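PDB 3OYR: trans-isoprenyl diphosphate synthase from Caulobacter crescentus, which probably makes all-trans-octaprenyl diphosphate, the precursor of the isoprenoid quinone side chain, by adding isopentenyl units to farnesyl diphosphate with the help of bound metal ions. Local coordinates for residues Lys246-Asp251 / Ala288-Ala293; Ala231-Asp236 / Lys256-Leu261; Val107-Gln112 / Phe252-Ala257. All blocks are in the same frame, centred on the assembly; numbering follows the deposited sequence.

The three contacts meet beside the metal-diphosphate centre of the active site, their centres 11 to 12 Å apart. Contact 1 brings K246 to the diphosphate of the chain-G dimethylallyl diphosphate, contact 2 holds the helix whose D232 binds one calcium, and contact 3 sets D109 on the other; phosphate oxygens of that same ligand coordinate both ions. Contacts 1 and 2 are tied by a salt bridge, K246 NZ to D232 OD2 at 2.8 Å. Contacts 1 and 3 share helix 250-254 and join where D250 OD2 lies 2.9 Å from S111 OG, a probable hydrogen bond. Contacts 2 and 3 share K256 and A257 in the loop that follows this helix.

Contact 1 of 3, residues Lys246-Asp251 / Ala288-Ala293; sequences KNAGDD and ADFRRA. With DMA (dimethylallyl diphosphate), chain G.
The phenyl ring of F290 takes G249 CA over one of its faces. The distance from G249 CA to the ring centroid is 3.9 Å and the approach is 29° from the ring normal, a CH-pi contact. It is made mainly through the CE1 side of the ring, where G249 CA and F290 CE1 are 3.5 Å apart. With CG anti to the backbone N (chi1 173°), the ring reaches out from helix 287-299 toward the turn. Its far end also meets A248, obliquely through the carbonyl carbon, A248 C to F290 CZ 4.0 Å, and loosely through the methyl group.

The absence of a side chain on G249 suits this packing in two ways. A CB there would sit about 3.1 Å from F290 CE1, and at a phi of 94° it would also press on the carbonyl oxygen of A248. G249 is the third residue of a type II beta turn from N247 to D250, closed by a weak bond from D250 N to N247 O, and it is the N-cap residue of helix 250-254.

At the opposite end of the segment, well away from F290, the extended chain of K246 carries its ammonium group to the terminal phosphate of the ligand. K246 NZ donates to O1B of dimethylallyl diphosphate at 3.0 Å and more weakly to O2B at 3.3 Å, while R114 binds the same molecule. The same ammonium is also salt-bridged to D232.

F290 of helix 287-299 thus covers the turn at G249, while K246 faces the ligand. F290 also rests on F252 of helix 250-254, D289 touches F275 of helix 273-281, K246 and N247 touch strand 113-114, and a backbone hydrogen bond ties G249 to D236 of helix 211-238.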
ATOM      1  N   LYS B 246     -17.916  12.409   7.829  1.00 35.71           N
ATOM      2  CA  LYS B 246     -18.208  11.189   7.096  1.00 37.09           C
ATOM      3  C   LYS B 246     -19.626  10.781   7.491  1.00 37.21           C
ATOM      4  O   LYS B 246     -20.113  11.205   8.530  1.00 34.48           O
ATOM      5  CB  LYS B 246     -17.179  10.097   7.441  1.00 35.42           C
ATOM      6  CG  LYS B 246     -17.074   9.769   8.929  1.00 37.65           C
ATOM      7  CD  LYS B 246     -15.791   8.987   9.265  1.00 31.89           C
ATOM      8  CE  LYS B 246     -15.882   8.356  10.626  1.00 32.98           C
ATOM      9  NZ  LYS B 246     -14.522   8.039  11.193  1.00 27.81           N
ATOM     10  N   ASN B 247     -20.285   9.980   6.654  1.00 38.92           N
ATOM     11  CA  ASN B 247     -21.662   9.561   6.903  1.00 40.60           C
ATOM     12  C   ASN B 247     -21.844   8.661   8.119  1.00 44.76           C
ATOM     13  O   ASN B 247     -21.288   7.554   8.179  1.00 44.82           O
ATOM     14  CB  ASN B 247     -22.266   8.900   5.652  1.00 34.76           C
ATOM     15  CG  ASN B 247     -22.390   9.876   4.492  1.00 41.59           C
ATOM     16  OD1 ASN B 247     -21.991   9.592   3.355  1.00 41.23           O
ATOM     17  ND2 ASN B 247     -22.909  11.049   4.788  1.00 30.91           N
ATOM     18  N   ALA B 248     -22.619   9.153   9.086  1.00 43.10           N
ATOM     19  CA  ALA B 248     -23.152   8.318  10.162  1.00 41.24           C
ATOM     20  C   ALA B 248     -23.941   7.188   9.534  1.00 41.38           C
ATOM     21  O   ALA B 248     -24.700   7.419   8.599  1.00 43.15           O
ATOM     22  CB  ALA B 248     -24.054   9.145  11.091  1.00 42.13           C
ATOM     23  N   GLY B 249     -23.746   5.963  10.019  1.00 38.85           N
ATOM     24  CA  GLY B 249     -24.477   4.815   9.482  1.00 39.14           C
ATOM     25  C   GLY B 249     -23.808   4.016   8.376  1.00 45.01           C
ATOM     26  O   GLY B 249     -24.405   3.066   7.848  1.00 44.63           O
ATOM     27  N   ASP B 250     -22.577   4.385   8.017  1.00 43.90           N
ATOM     28  CA  ASP B 250     -21.794   3.595   7.051  1.00 46.80           C
ATOM     29  C   ASP B 250     -21.682   2.115   7.441  1.00 44.74           C
ATOM     30  O   ASP B 250     -21.916   1.272   6.595  1.00 48.55           O
ATOM     31  CB  ASP B 250     -20.400   4.194   6.798  1.00 49.90           C
ATOM     32  CG  ASP B 250     -20.401   5.272   5.707  1.00 55.16           C
ATOM     33  OD1 ASP B 250     -21.466   5.504   5.087  1.00 51.67           O
ATOM     34  OD2 ASP B 250     -19.328   5.885   5.472  1.00 48.89           O
ATOM     35  N   ASP B 251     -21.365   1.816   8.710  1.00 43.24           N
ATOM     36  CA  ASP B 251     -21.245   0.423   9.186  1.00 44.28           C
ATOM     37  C   ASP B 251     -22.565  -0.314   8.991  1.00 46.31           C
ATOM     38  O   ASP B 251     -22.588  -1.392   8.392  1.00 46.84           O
ATOM     39  CB  ASP B 251     -20.825   0.326  10.667  1.00 45.48           C
ATOM     40  CG  ASP B 251     -19.434   0.933  10.957  1.00 52.40           C
ATOM     41  OD1 ASP B 251     -18.564   1.009  10.054  1.00 46.33           O
ATOM     42  OD2 ASP B 251     -19.220   1.338  12.121  1.00 45.12           O
ATOM     43  N   ALA B 288     -34.928   4.029   6.575  1.00 86.26           N
ATOM     44  CA  ALA B 288     -35.726   3.854   7.792  1.00 83.38           C
ATOM     45  C   ALA B 288     -35.155   2.792   8.736  1.00 80.70           C
ATOM     46  O   ALA B 288     -35.305   2.899   9.959  1.00 78.07           O
ATOM     47  CB  ALA B 288     -37.180   3.524   7.437  1.00 80.93           C
ATOM     48  N   ASP B 289     -34.510   1.778   8.160  1.00 78.93           N
ATOM     49  CA  ASP B 289     -33.841   0.726   8.932  1.00 77.35           C
ATOM     50  C   ASP B 289     -32.710   1.285   9.814  1.00 75.45           C
ATOM     51  O   ASP B 289     -32.520   0.815  10.942  1.00 71.73           O
ATOM     52  CB  ASP B 289     -33.310  -0.391   8.014  1.00 77.58           C
ATOM     53  CG  ASP B 289     -34.422  -1.250   7.410  1.00 80.16           C
ATOM     54  OD1 ASP B 289     -34.510  -1.313   6.169  1.00 80.88           O
ATOM     55  OD2 ASP B 289     -35.206  -1.866   8.164  1.00 82.73           O
ATOM     56  N   PHE B 290     -31.982   2.286   9.304  1.00 71.16           N
ATOM     57  CA  PHE B 290     -30.916   2.930  10.079  1.00 67.86           C
ATOM     58  C   PHE B 290     -31.443   3.698  11.290  1.00 66.70           C
ATOM     59  O   PHE B 290     -30.898   3.562  12.385  1.00 66.05           O
ATOM     60  CB  PHE B 290     -29.987   3.812   9.221  1.00 66.04           C
ATOM     61  CG  PHE B 290     -28.996   4.611  10.041  1.00 60.84           C
ATOM     62  CD1 PHE B 290     -28.060   3.968  10.857  1.00 50.35           C
ATOM     63  CD2 PHE B 290     -29.023   6.002  10.027  1.00 56.09           C
ATOM     64  CE1 PHE B 290     -27.175   4.700  11.650  1.00 50.49           C
ATOM     65  CE2 PHE B 290     -28.128   6.744  10.802  1.00 58.68           C
ATOM     66  CZ  PHE B 290     -27.199   6.091  11.615  1.00 53.04           C
ATOM     67  N   ARG B 291     -32.493   4.495  11.091  1.00 68.90           N
ATOM     68  CA  ARG B 291     -33.125   5.237  12.186  1.00 71.28           C
ATOM     69  C   ARG B 291     -33.636   4.312  13.288  1.00 68.58           C
ATOM     70  O   ARG B 291     -33.505   4.632  14.467  1.00 69.26           O
ATOM     71  CB  ARG B 291     -34.266   6.122  11.675  1.00 76.86           C
ATOM     72  CG  ARG B 291     -33.851   7.544  11.292  1.00 89.13           C
ATOM     73  CD  ARG B 291     -33.491   7.674   9.811  1.00107.19           C
ATOM     74  NE  ARG B 291     -34.609   7.323   8.928  1.00120.21           N
ATOM     75  CZ  ARG B 291     -34.690   7.645   7.637  1.00125.39           C
ATOM     76  NH1 ARG B 291     -33.723   8.346   7.054  1.00129.18           N
ATOM     77  NH2 ARG B 291     -35.749   7.272   6.927  1.00123.36           N
ATOM     78  N   ARG B 292     -34.203   3.172  12.890  1.00 66.31           N
ATOM     79  CA  ARG B 292     -34.646   2.137  13.825  1.00 67.20           C
ATOM     80  C   ARG B 292     -33.471   1.530  14.606  1.00 69.27           C
ATOM     81  O   ARG B 292     -33.565   1.321  15.820  1.00 70.96           O
ATOM     82  CB  ARG B 292     -35.414   1.036  13.087  1.00 62.16           C
ATOM     83  N   ALA B 293     -32.368   1.264  13.905  1.00 65.09           N
ATOM     84  CA  ALA B 293     -31.160   0.705  14.521  1.00 63.76           C
ATOM     85  C   ALA B 293     -30.494   1.677  15.499  1.00 60.99           C
ATOM     86  O   ALA B 293     -30.159   1.293  16.622  1.00 61.59           O
ATOM     87  CB  ALA B 293     -30.170   0.257  13.449  1.00 62.25           C
TER
HETATM   88  C1  DMA G 339     -11.017   1.363   9.709  1.00 47.45           C
HETATM   89  O1  DMA G 339     -12.055   1.937  10.494  1.00 40.17           O
HETATM   90  C2  DMA G 339     -10.443   2.302   8.695  1.00 55.47           C
HETATM   91  C3  DMA G 339      -9.130   2.381   8.449  1.00 44.33           C
HETATM   92  C4  DMA G 339      -8.099   1.551   9.146  1.00 45.48           C
HETATM   93  C5  DMA G 339      -8.689   3.359   7.411  1.00 32.94           C
HETATM   94  PA  DMA G 339     -13.485   2.484   9.934  1.00 32.43           P
HETATM   95  O1A DMA G 339     -14.381   2.426  11.134  1.00 32.48           O
HETATM   96  O2A DMA G 339     -13.896   1.834   8.641  1.00 42.31           O
HETATM   97  O3A DMA G 339     -13.057   4.022   9.676  1.00 35.46           O
HETATM   98  PB  DMA G 339     -13.967   5.173   8.997  1.00 37.98           P
HETATM   99  O1B DMA G 339     -13.033   6.332   9.224  1.00 33.11           O
HETATM  100  O2B DMA G 339     -15.256   5.194   9.785  1.00 37.21           O
HETATM  101  O3B DMA G 339     -14.203   4.777   7.557  1.00 33.63           O

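Contact 2 of 3, residues Ala231-Asp236 / Lys256-Leu261; sequences ADDALD and KATLPL. With CA (calcium ion), chain F; DMA (dimethylallyl diphosphate), chain D.
D233 faces T258, with their CA atoms 6.7 Å apart, and A234 faces P260 as the chain enters helix 259-267 beside helix 211-238. No direct hydrogen bond crosses the contact. With CG anti to the carbonyl carbon (chi1 -73°), D233 lays its carboxylate against the aliphatic part of T258, OD2 to T258 CB 3.8 Å. P260 places its ring over the helix backbone, CG 3.8 Å from D233 O. That carbonyl oxygen also accepts a bond from water 2 at 2.7 Å, and the water in turn accepts from T258 OG1.

D233 OD2 is hydrogen-bonded to Y184 OH and OD1 to Q229 NE2; OD1 also lies 2.5 Å from water 3, a ligand of the calcium. Replacing D233 with an alanine would probably leave Y184 and Q229 without their carboxylate partner and open a gap beside T258.

D232, D233 and D236 fit the second aspartate-rich motif of this family. D232 OD1 binds calcium directly at 2.3 Å, whereas D236 OD1 reaches it through waters 1 and 4. The contact is therefore a water-bridged packing surface behind a metal site: D232 serves the first shell, and D236 and D233 stand in the second, through water.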
ATOM      1  N   ALA B 231     -14.761   4.301  20.370  1.00 30.32           N
ATOM      2  CA  ALA B 231     -15.460   5.586  20.257  1.00 35.47           C
ATOM      3  C   ALA B 231     -15.879   5.876  18.820  1.00 34.01           C
ATOM      4  O   ALA B 231     -16.984   6.349  18.599  1.00 30.37           O
ATOM      5  CB  ALA B 231     -14.625   6.729  20.811  1.00 27.75           C
ATOM      6  N   ASP B 232     -15.014   5.568  17.851  1.00 30.72           N
ATOM      7  CA  ASP B 232     -15.356   5.730  16.438  1.00 29.82           C
ATOM      8  C   ASP B 232     -16.551   4.877  16.039  1.00 32.49           C
ATOM      9  O   ASP B 232     -17.445   5.343  15.322  1.00 35.52           O
ATOM     10  CB  ASP B 232     -14.169   5.398  15.526  1.00 30.07           C
ATOM     11  CG  ASP B 232     -14.465   5.695  14.077  1.00 39.26           C
ATOM     12  OD1 ASP B 232     -14.874   4.755  13.335  1.00 33.59           O
ATOM     13  OD2 ASP B 232     -14.340   6.880  13.690  1.00 37.71           O
ATOM     14  N   ASP B 233     -16.565   3.625  16.497  1.00 34.41           N
ATOM     15  CA  ASP B 233     -17.681   2.727  16.238  1.00 34.57           C
ATOM     16  C   ASP B 233     -18.993   3.227  16.867  1.00 38.05           C
ATOM     17  O   ASP B 233     -20.046   3.151  16.235  1.00 36.81           O
ATOM     18  CB  ASP B 233     -17.341   1.298  16.675  1.00 31.09           C
ATOM     19  CG  ASP B 233     -16.336   0.619  15.728  1.00 42.12           C
ATOM     20  OD1 ASP B 233     -15.979   1.198  14.675  1.00 38.15           O
ATOM     21  OD2 ASP B 233     -15.901  -0.505  16.031  1.00 47.70           O
ATOM     22  N   ALA B 234     -18.920   3.757  18.088  1.00 36.45           N
ATOM     23  CA  ALA B 234     -20.080   4.371  18.740  1.00 37.62           C
ATOM     24  C   ALA B 234     -20.543   5.630  18.010  1.00 42.75           C
ATOM     25  O   ALA B 234     -21.744   5.833  17.838  1.00 37.23           O
ATOM     26  CB  ALA B 234     -19.786   4.691  20.210  1.00 33.63           C
ATOM     27  N   LEU B 235     -19.586   6.467  17.593  1.00 38.81           N
ATOM     28  CA  LEU B 235     -19.872   7.666  16.788  1.00 39.72           C
ATOM     29  C   LEU B 235     -20.564   7.364  15.455  1.00 38.36           C
ATOM     30  O   LEU B 235     -21.299   8.195  14.930  1.00 41.22           O
ATOM     31  CB  LEU B 235     -18.601   8.508  16.558  1.00 33.39           C
ATOM     32  CG  LEU B 235     -18.190   9.411  17.717  1.00 37.58           C
ATOM     33  CD1 LEU B 235     -16.851  10.066  17.441  1.00 33.63           C
ATOM     34  CD2 LEU B 235     -19.263  10.474  18.001  1.00 39.64           C
ATOM     35  N   ASP B 236     -20.351   6.171  14.915  1.00 38.30           N
ATOM     36  CA  ASP B 236     -20.992   5.800  13.666  1.00 37.50           C
ATOM     37  C   ASP B 236     -22.522   5.753  13.791  1.00 41.53           C
ATOM     38  O   ASP B 236     -23.242   6.047  12.840  1.00 38.86           O
ATOM     39  CB  ASP B 236     -20.474   4.465  13.154  1.00 34.92           C
ATOM     40  CG  ASP B 236     -20.508   4.379  11.627  1.00 43.38           C
ATOM     41  OD1 ASP B 236     -19.769   5.139  10.965  1.00 41.65           O
ATOM     42  OD2 ASP B 236     -21.274   3.556  11.090  1.00 38.79           O
ATOM     43  N   LYS B 256     -22.008  -4.142   8.307  1.00 49.46           N
ATOM     44  CA  LYS B 256     -20.823  -4.379   9.109  1.00 46.30           C
ATOM     45  C   LYS B 256     -21.154  -4.372  10.601  1.00 46.63           C
ATOM     46  O   LYS B 256     -21.553  -3.349  11.160  1.00 51.92           O
ATOM     47  CB  LYS B 256     -19.754  -3.332   8.772  1.00 49.31           C
ATOM     48  CG  LYS B 256     -18.392  -3.586   9.392  1.00 44.01           C
ATOM     49  CD  LYS B 256     -17.280  -3.204   8.429  1.00 54.51           C
ATOM     50  CE  LYS B 256     -16.917  -1.744   8.502  1.00 49.45           C
ATOM     51  NZ  LYS B 256     -15.955  -1.403   7.425  1.00 44.80           N
ATOM     52  N   ALA B 257     -20.977  -5.528  11.230  1.00 45.18           N
ATOM     53  CA  ALA B 257     -21.197  -5.680  12.652  1.00 45.30           C
ATOM     54  C   ALA B 257     -20.032  -5.102  13.429  1.00 49.24           C
ATOM     55  O   ALA B 257     -18.856  -5.427  13.194  1.00 53.94           O
ATOM     56  CB  ALA B 257     -21.407  -7.148  13.020  1.00 45.41           C
ATOM     57  N   THR B 258     -20.373  -4.212  14.342  1.00 45.63           N
ATOM     58  CA  THR B 258     -19.415  -3.671  15.277  1.00 39.12           C
ATOM     59  C   THR B 258     -20.034  -3.878  16.643  1.00 40.27           C
ATOM     60  O   THR B 258     -21.224  -4.209  16.748  1.00 39.68           O
ATOM     61  CB  THR B 258     -19.191  -2.184  15.022  1.00 34.02           C
ATOM     62  OG1 THR B 258     -20.423  -1.492  15.184  1.00 36.01           O
ATOM     63  CG2 THR B 258     -18.690  -1.939  13.599  1.00 41.22           C
ATOM     64  N   LEU B 259     -19.228  -3.697  17.679  1.00 35.31           N
ATOM     65  CA  LEU B 259     -19.665  -3.869  19.048  1.00 40.58           C
ATOM     66  C   LEU B 259     -20.995  -3.174  19.445  1.00 42.76           C
ATOM     67  O   LEU B 259     -21.825  -3.834  20.058  1.00 41.86           O
ATOM     68  CB  LEU B 259     -18.532  -3.543  20.029  1.00 39.87           C
ATOM     69  CG  LEU B 259     -18.769  -3.975  21.472  1.00 36.84           C
ATOM     70  CD1 LEU B 259     -18.728  -5.496  21.575  1.00 32.78           C
ATOM     71  CD2 LEU B 259     -17.777  -3.315  22.402  1.00 35.43           C
ATOM     72  N   PRO B 260     -21.215  -1.874  19.094  1.00 45.12           N
ATOM     73  CA  PRO B 260     -22.513  -1.298  19.509  1.00 46.56           C
ATOM     74  C   PRO B 260     -23.712  -2.115  19.027  1.00 49.31           C
ATOM     75  O   PRO B 260     -24.654  -2.338  19.799  1.00 50.23           O
ATOM     76  CB  PRO B 260     -22.527   0.079  18.845  1.00 46.52           C
ATOM     77  CG  PRO B 260     -21.111   0.420  18.638  1.00 49.52           C
ATOM     78  CD  PRO B 260     -20.359  -0.859  18.447  1.00 46.02           C
ATOM     79  N   LEU B 261     -23.641  -2.585  17.781  1.00 48.14           N
ATOM     80  CA  LEU B 261     -24.663  -3.447  17.184  1.00 48.35           C
ATOM     81  C   LEU B 261     -24.777  -4.804  17.878  1.00 49.99           C
ATOM     82  O   LEU B 261     -25.885  -5.274  18.167  1.00 47.93           O
ATOM     83  CB  LEU B 261     -24.374  -3.653  15.693  1.00 48.79           C
ATOM     84  CG  LEU B 261     -25.327  -4.598  14.957  1.00 52.21           C
ATOM     85  CD1 LEU B 261     -26.700  -3.975  14.935  1.00 48.99           C
ATOM     86  CD2 LEU B 261     -24.851  -4.931  13.545  1.00 54.20           C
TER
HETATM   87 CA    CA F 338     -16.049   4.094  11.520  1.00 39.99          CA
HETATM   88  C1  DMA D 336     -10.193   7.487  10.579  1.00 34.07           C
HETATM   89  O1  DMA D 336      -9.188   8.108  11.392  1.00 31.76           O
HETATM   90  C2  DMA D 336      -9.641   6.112  10.715  1.00 40.81           C
HETATM   91  C3  DMA D 336     -10.072   5.261  11.649  1.00 44.64           C
HETATM   92  C4  DMA D 336     -11.237   5.560  12.556  1.00 35.88           C
HETATM   93  C5  DMA D 336      -9.358   3.949  11.742  1.00 37.87           C
HETATM   94  PA  DMA D 336      -9.295   9.527  12.132  1.00 35.52           P
HETATM   95  O1A DMA D 336      -8.046   9.810  12.942  1.00 24.76           O
HETATM   96  O2A DMA D 336     -10.594   9.567  12.887  1.00 32.14           O
HETATM   97  O3A DMA D 336      -9.379  10.436  10.792  1.00 29.24           O
HETATM   98  PB  DMA D 336      -8.713  11.885  10.480  1.00 31.19           P
HETATM   99  O1B DMA D 336      -7.268  11.613  10.110  1.00 35.06           O
HETATM  100  O2B DMA D 336      -9.584  12.222   9.288  1.00 34.15           O
HETATM  101  O3B DMA D 336      -8.869  12.777  11.682  1.00 33.39           O
HETATM  102  O   HOH W   1     -17.588   5.837  12.067  1.00 35.39           O
HETATM  103  O   HOH W   2     -20.270   0.929  14.643  1.00 33.31           O
HETATM  104  O   HOH W   3     -17.127   2.518  12.876  1.00 40.34           O
HETATM  105  O   HOH W   4     -17.610   3.583   9.754  1.00 35.07           O

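Contact 3 of 3, residues Val107-Gln112 / Phe252-Ala257; sequences VVDGSQ and FREGKA. With CA (calcium ion), chain E.
D109, at the end of helix 87-109, where the preceding V107 and V108 pack on L122 and A127 of the second subunit, meets both E254 and K256 with its carboxylate. Its CG is rotated to the far side from the carbonyl carbon (chi1 -79°), which turns the group toward the other segment and lets OD1 bind calcium at 2.4 Å, next to D105 OD2 on the same ion. K256 NZ bridges to this carboxylate, donating to D109 OD1 at 2.9 Å from the syn side, 34° out of its plane, and weakly to D109 OD2 at 3.1 Å. The carboxylate of E254 stacks on that of D109 with the planes 26° apart, E254 OE2 lying 3.3 Å from D109 CG.

G110, the first residue past the helix, has positive phi, which favours glycine, and leads into S111. S111 OG shares a 2.5 Å hydrogen bond with water 5, a ligand of the calcium, and is also hydrogen-bonded to D250 OD2. Water 6, another ligand of the ion, makes a weak bond to E254 OE1.

Across the contact, G255 has positive phi in a Schellman motif, and K256, next in the chain, runs beside E254. The bends in the lysine chain at chi2 and chi3 bring NZ alongside the stacked pair, within reach of both acids; it forms a salt bridge with E254 whose hydrogen bond, K256 NZ to E254 OE2 at 3.2 Å, is weak.

D109 belongs to a sequence that fits the first DDxxD motif of prenyl synthases, D105 being its first aspartate. Two stacked acids would repel each other by themselves; here the lysine and the calcium probably offset that charge, while S111 reaches the metal through water 5, and E254 only weakly through water 6.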
ATOM      1  N   VAL B 107     -12.621   3.020  -0.571  1.00 26.76           N
ATOM      2  CA  VAL B 107     -12.945   2.288  -1.794  1.00 36.57           C
ATOM      3  C   VAL B 107     -13.597   0.932  -1.477  1.00 39.10           C
ATOM      4  O   VAL B 107     -14.572   0.529  -2.112  1.00 37.84           O
ATOM      5  CB  VAL B 107     -11.684   2.101  -2.687  1.00 41.16           C
ATOM      6  CG1 VAL B 107     -11.908   1.070  -3.778  1.00 42.90           C
ATOM      7  CG2 VAL B 107     -11.298   3.413  -3.306  1.00 34.66           C
ATOM      8  N   VAL B 108     -13.039   0.242  -0.485  1.00 39.44           N
ATOM      9  CA  VAL B 108     -13.508  -1.073  -0.065  1.00 36.55           C
ATOM     10  C   VAL B 108     -14.919  -0.982   0.543  1.00 39.91           C
ATOM     11  O   VAL B 108     -15.827  -1.729   0.161  1.00 39.13           O
ATOM     12  CB  VAL B 108     -12.475  -1.713   0.900  1.00 30.45           C
ATOM     13  CG1 VAL B 108     -13.079  -2.873   1.699  1.00 35.46           C
ATOM     14  CG2 VAL B 108     -11.263  -2.184   0.104  1.00 29.74           C
ATOM     15  N   ASP B 109     -15.107  -0.031   1.450  1.00 38.79           N
ATOM     16  CA  ASP B 109     -16.385   0.131   2.130  1.00 42.13           C
ATOM     17  C   ASP B 109     -17.475   0.804   1.278  1.00 48.28           C
ATOM     18  O   ASP B 109     -18.661   0.728   1.608  1.00 48.88           O
ATOM     19  CB  ASP B 109     -16.177   0.929   3.406  1.00 39.75           C
ATOM     20  CG  ASP B 109     -15.614   0.101   4.524  1.00 44.06           C
ATOM     21  OD1 ASP B 109     -15.204   0.703   5.548  1.00 49.88           O
ATOM     22  OD2 ASP B 109     -15.569  -1.140   4.392  1.00 47.70           O
ATOM     23  N   GLY B 110     -17.074   1.467   0.197  1.00 47.42           N
ATOM     24  CA  GLY B 110     -18.000   2.255  -0.621  1.00 44.74           C
ATOM     25  C   GLY B 110     -18.506   3.548   0.018  1.00 45.95           C
ATOM     26  O   GLY B 110     -19.605   4.002  -0.304  1.00 41.64           O
ATOM     27  N   SER B 111     -17.710   4.148   0.911  1.00 43.96           N
ATOM     28  CA  SER B 111     -18.096   5.387   1.616  1.00 40.54           C
ATOM     29  C   SER B 111     -18.080   6.602   0.688  1.00 43.78           C
ATOM     30  O   SER B 111     -17.206   6.711  -0.169  1.00 43.74           O
ATOM     31  CB  SER B 111     -17.169   5.638   2.803  1.00 44.00           C
ATOM     32  OG  SER B 111     -17.316   4.619   3.779  1.00 38.20           O
ATOM     33  N   GLN B 112     -19.041   7.509   0.864  1.00 38.78           N
ATOM     34  CA  GLN B 112     -19.201   8.634  -0.066  1.00 40.87           C
ATOM     35  C   GLN B 112     -18.609   9.952   0.445  1.00 40.23           C
ATOM     36  O   GLN B 112     -18.364  10.868  -0.339  1.00 41.81           O
ATOM     37  CB  GLN B 112     -20.671   8.793  -0.467  1.00 46.70           C
ATOM     38  CG  GLN B 112     -21.240   7.551  -1.174  1.00 55.94           C
ATOM     39  CD  GLN B 112     -22.757   7.568  -1.306  1.00 69.96           C
ATOM     40  OE1 GLN B 112     -23.411   6.532  -1.172  1.00 72.45           O
ATOM     41  NE2 GLN B 112     -23.325   8.743  -1.571  1.00 73.04           N
ATOM     42  N   PHE B 252     -23.654   0.288   9.476  1.00 45.63           N
ATOM     43  CA  PHE B 252     -24.979  -0.299   9.348  1.00 46.61           C
ATOM     44  C   PHE B 252     -25.368  -0.546   7.890  1.00 46.58           C
ATOM     45  O   PHE B 252     -25.773  -1.654   7.538  1.00 49.73           O
ATOM     46  CB  PHE B 252     -26.059   0.525  10.072  1.00 51.04           C
ATOM     47  CG  PHE B 252     -27.424  -0.116  10.022  1.00 56.09           C
ATOM     48  CD1 PHE B 252     -27.716  -1.218  10.828  1.00 53.89           C
ATOM     49  CD2 PHE B 252     -28.400   0.348   9.141  1.00 60.65           C
ATOM     50  CE1 PHE B 252     -28.961  -1.848  10.768  1.00 58.15           C
ATOM     51  CE2 PHE B 252     -29.653  -0.267   9.075  1.00 63.66           C
ATOM     52  CZ  PHE B 252     -29.938  -1.364   9.896  1.00 59.12           C
ATOM     53  N   ARG B 253     -25.223   0.471   7.045  1.00 43.74           N
ATOM     54  CA  ARG B 253     -25.520   0.325   5.623  1.00 46.74           C
ATOM     55  C   ARG B 253     -24.576  -0.624   4.842  1.00 52.78           C
ATOM     56  O   ARG B 253     -24.975  -1.164   3.812  1.00 52.58           O
ATOM     57  CB  ARG B 253     -25.653   1.700   4.949  1.00 48.68           C
ATOM     58  CG  ARG B 253     -27.031   2.338   5.156  1.00 58.82           C
ATOM     59  CD  ARG B 253     -27.168   3.717   4.515  1.00 68.56           C
ATOM     60  NE  ARG B 253     -26.840   4.794   5.449  1.00 72.81           N
ATOM     61  CZ  ARG B 253     -25.653   5.394   5.528  1.00 65.72           C
ATOM     62  NH1 ARG B 253     -24.661   5.037   4.724  1.00 51.95           N
ATOM     63  NH2 ARG B 253     -25.459   6.359   6.414  1.00 59.64           N
ATOM     64  N   GLU B 254     -23.355  -0.846   5.341  1.00 54.85           N
ATOM     65  CA  GLU B 254     -22.429  -1.855   4.773  1.00 56.09           C
ATOM     66  C   GLU B 254     -22.754  -3.269   5.257  1.00 55.61           C
ATOM     67  O   GLU B 254     -22.232  -4.248   4.726  1.00 59.92           O
ATOM     68  CB  GLU B 254     -20.962  -1.552   5.141  1.00 57.75           C
ATOM     69  CG  GLU B 254     -20.285  -0.450   4.329  1.00 66.40           C
ATOM     70  CD  GLU B 254     -19.259   0.371   5.138  1.00 79.02           C
ATOM     71  OE1 GLU B 254     -19.180   1.600   4.909  1.00 76.06           O
ATOM     72  OE2 GLU B 254     -18.537  -0.194   5.998  1.00 75.80           O
ATOM     73  N   GLY B 255     -23.589  -3.371   6.285  1.00 51.30           N
ATOM     74  CA  GLY B 255     -23.891  -4.659   6.914  1.00 52.15           C
ATOM     75  C   GLY B 255     -22.737  -5.120   7.779  1.00 46.38           C
ATOM     76  O   GLY B 255     -22.517  -6.320   7.968  1.00 42.45           O
ATOM     77  N   LYS B 256     -22.008  -4.142   8.307  1.00 49.46           N
ATOM     78  CA  LYS B 256     -20.823  -4.379   9.109  1.00 46.30           C
ATOM     79  C   LYS B 256     -21.154  -4.372  10.601  1.00 46.63           C
ATOM     80  O   LYS B 256     -21.553  -3.349  11.160  1.00 51.92           O
ATOM     81  CB  LYS B 256     -19.754  -3.332   8.772  1.00 49.31           C
ATOM     82  CG  LYS B 256     -18.392  -3.586   9.392  1.00 44.01           C
ATOM     83  CD  LYS B 256     -17.280  -3.204   8.429  1.00 54.51           C
ATOM     84  CE  LYS B 256     -16.917  -1.744   8.502  1.00 49.45           C
ATOM     85  NZ  LYS B 256     -15.955  -1.403   7.425  1.00 44.80           N
ATOM     86  N   ALA B 257     -20.977  -5.528  11.230  1.00 45.18           N
ATOM     87  CA  ALA B 257     -21.197  -5.680  12.652  1.00 45.30           C
ATOM     88  C   ALA B 257     -20.032  -5.102  13.429  1.00 49.24           C
ATOM     89  O   ALA B 257     -18.856  -5.427  13.194  1.00 53.94           O
ATOM     90  CB  ALA B 257     -21.407  -7.148  13.020  1.00 45.41           C
TER
HETATM   91 CA    CA E 337     -14.505   2.708   6.612  1.00 33.20          CA
HETATM   92  O   HOH W   5     -15.054   3.920   4.707  1.00 27.97           O
HETATM   93  O   HOH W   6     -16.932   2.900   7.205  1.00 31.16           O